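Local coordinates for aminotransferase (Streptomyces pactum, PDB 4ZM4), which belongs to the class-III aminotransferases, fold-type I enzymes that use pyridoxal-5'-phosphate, and forms an assembly of two chains, at residues B[322-325]-B[326-330]. The protein carries 1 engineered substitution. Numbering follows the deposited sequence.
Sequences VAML and GKIRS
Ile-328 lies one turn beyond Met-324 and shows how a branched side chain rides back over the helix that carries it. Its CB stands 3.7 Å from Met-324 O, the same oxygen that accepts the Ile-328 backbone N-H at 3.0 Å. From there CG1 turns anti to the carbonyl carbon (chi1 -71°), which sends this branch back along the helix and brings it 3.4 Å from Met-324 O. At the tip, CD1 is still 3.8 Å from Met-324 O and faces two side chains of the preceding turn, meeting Leu-325 CD2 at 4.2 Å and, more loosely, Met-324 CG at 4.4 Å. These three residues form the buried face of the last turns of helix 315-329 in the class-III aminotransferase fold, where Val-280 lies against both Met-324 and Ile-328, while Leu-325 packs on Ile-107 of helix 98-110. Successive i to i+4 backbone bonds run through the turn, from Gly-326 N to Val-322 O up to Arg-329 N to Leu-325 O. Lys-327 leaves the helix as an extended chain, its NZ salt-bridged to Glu-78 and Asp-76. Where the helix gives out, Ser-330 folds its hydroxyl back, OG donating to Lys-327 O at 2.6 Å.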
ATOM      1  N   VAL B 322      13.189   5.808 -10.384  1.00 20.47           N
ATOM      2  CA  VAL B 322      14.355   6.389 -11.070  1.00 19.57           C
ATOM      3  C   VAL B 322      14.633   5.733 -12.419  1.00 19.51           C
ATOM      4  O   VAL B 322      14.851   6.405 -13.424  1.00 17.46           O
ATOM      5  CB  VAL B 322      15.604   6.316 -10.165  1.00 20.23           C
ATOM      6  CG1 VAL B 322      16.896   6.560 -10.972  1.00 19.48           C
ATOM      7  CG2 VAL B 322      15.472   7.312  -9.011  1.00 18.59           C
ATOM      8  N   ALA B 323      14.612   4.413 -12.444  1.00 20.34           N
ATOM      9  CA  ALA B 323      14.827   3.685 -13.704  1.00 21.25           C
ATOM     10  C   ALA B 323      13.695   3.944 -14.714  1.00 22.13           C
ATOM     11  O   ALA B 323      13.955   4.141 -15.899  1.00 21.84           O
ATOM     12  CB  ALA B 323      14.967   2.187 -13.442  1.00 21.78           C
ATOM     13  N   MET B 324      12.451   3.981 -14.235  1.00 21.68           N
ATOM     14  CA  MET B 324      11.307   4.073 -15.139  1.00 21.85           C
ATOM     15  C   MET B 324      11.189   5.468 -15.665  1.00 20.68           C
ATOM     16  O   MET B 324      11.056   5.671 -16.874  1.00 23.43           O
ATOM     17  CB  MET B 324      10.027   3.665 -14.424  1.00 22.12           C
ATOM     18  CG  MET B 324       8.799   3.604 -15.308  1.00 23.52           C
ATOM     19  SD  MET B 324       8.893   2.410 -16.664  1.00 24.00           S
ATOM     20  CE  MET B 324       7.158   2.343 -17.152  1.00 23.26           C
ATOM     21  N   LEU B 325      11.254   6.454 -14.776  1.00 18.92           N
ATOM     22  CA  LEU B 325      11.132   7.840 -15.225  1.00 18.00           C
ATOM     23  C   LEU B 325      12.403   8.278 -15.985  1.00 18.73           C
ATOM     24  O   LEU B 325      12.309   9.079 -16.912  1.00 19.32           O
ATOM     25  CB  LEU B 325      10.820   8.772 -14.065  1.00 17.00           C
ATOM     26  CG  LEU B 325       9.486   8.590 -13.334  1.00 15.62           C
ATOM     27  CD1 LEU B 325       9.218   9.715 -12.349  1.00 14.61           C
ATOM     28  CD2 LEU B 325       8.336   8.484 -14.317  1.00 15.24           C
ATOM     29  N   GLY B 326      13.565   7.738 -15.609  1.00 18.18           N
ATOM     30  CA  GLY B 326      14.795   7.931 -16.370  1.00 18.39           C
ATOM     31  C   GLY B 326      14.685   7.425 -17.782  1.00 19.34           C
ATOM     32  O   GLY B 326      14.991   8.150 -18.739  1.00 20.60           O
ATOM     33  N   LYS B 327      14.168   6.213 -17.928  1.00 19.56           N
ATOM     34  CA  LYS B 327      13.889   5.658 -19.263  1.00 20.85           C
ATOM     35  C   LYS B 327      12.925   6.510 -20.100  1.00 22.16           C
ATOM     36  O   LYS B 327      13.214   6.796 -21.273  1.00 23.90           O
ATOM     37  CB  LYS B 327      13.320   4.249 -19.161  1.00 20.37           C
ATOM     38  CG  LYS B 327      12.933   3.640 -20.485  1.00 21.39           C
ATOM     39  CD  LYS B 327      12.761   2.139 -20.377  1.00 22.96           C
ATOM     40  CE  LYS B 327      12.268   1.558 -21.681  1.00 23.21           C
ATOM     41  NZ  LYS B 327      12.035   0.096 -21.517  1.00 23.99           N
ATOM     42  N   ILE B 328      11.794   6.896 -19.511  1.00 22.31           N
ATOM     43  CA  ILE B 328      10.794   7.726 -20.221  1.00 22.80           C
ATOM     44  C   ILE B 328      11.388   9.085 -20.679  1.00 22.43           C
ATOM     45  O   ILE B 328      11.160   9.556 -21.801  1.00 19.45           O
ATOM     46  CB  ILE B 328       9.568   7.990 -19.335  1.00 23.94           C
ATOM     47  CG1 ILE B 328       8.752   6.708 -19.171  1.00 25.20           C
ATOM     48  CG2 ILE B 328       8.699   9.114 -19.912  1.00 24.32           C
ATOM     49  CD1 ILE B 328       7.648   6.813 -18.132  1.00 25.24           C
ATOM     50  N   ARG B 329      12.153   9.687 -19.783  1.00 23.95           N
ATOM     51  CA  ARG B 329      12.809  10.965 -20.051  1.00 25.20           C
ATOM     52  C   ARG B 329      13.774  10.861 -21.229  1.00 23.87           C
ATOM     53  O   ARG B 329      13.883  11.797 -22.019  1.00 23.56           O
ATOM     54  CB  ARG B 329      13.551  11.410 -18.806  1.00 25.95           C
ATOM     55  CG  ARG B 329      14.254  12.763 -18.887  1.00 28.53           C
ATOM     56  CD  ARG B 329      15.285  12.658 -17.759  1.00 29.33           C
ATOM     57  NE  ARG B 329      15.831  13.750 -17.013  1.00 33.93           N
ATOM     58  CZ  ARG B 329      16.836  13.616 -16.143  1.00 33.78           C
ATOM     59  NH1 ARG B 329      17.456  12.456 -15.991  1.00 30.41           N
ATOM     60  NH2 ARG B 329      17.270  14.687 -15.453  1.00 38.16           N
ATOM     61  N   SER B 330      14.436   9.716 -21.361  1.00 23.18           N
ATOM     62  CA  SER B 330      15.431   9.522 -22.410  1.00 23.36           C
ATOM     63  C   SER B 330      14.812   9.272 -23.779  1.00 24.02           C
ATOM     64  O   SER B 330      15.515   9.163 -24.762  1.00 24.99           O
ATOM     65  CB  SER B 330      16.364   8.363 -22.029  1.00 23.19           C
ATOM     66  OG  SER B 330      15.690   7.121 -22.095  1.00 24.50           O
TER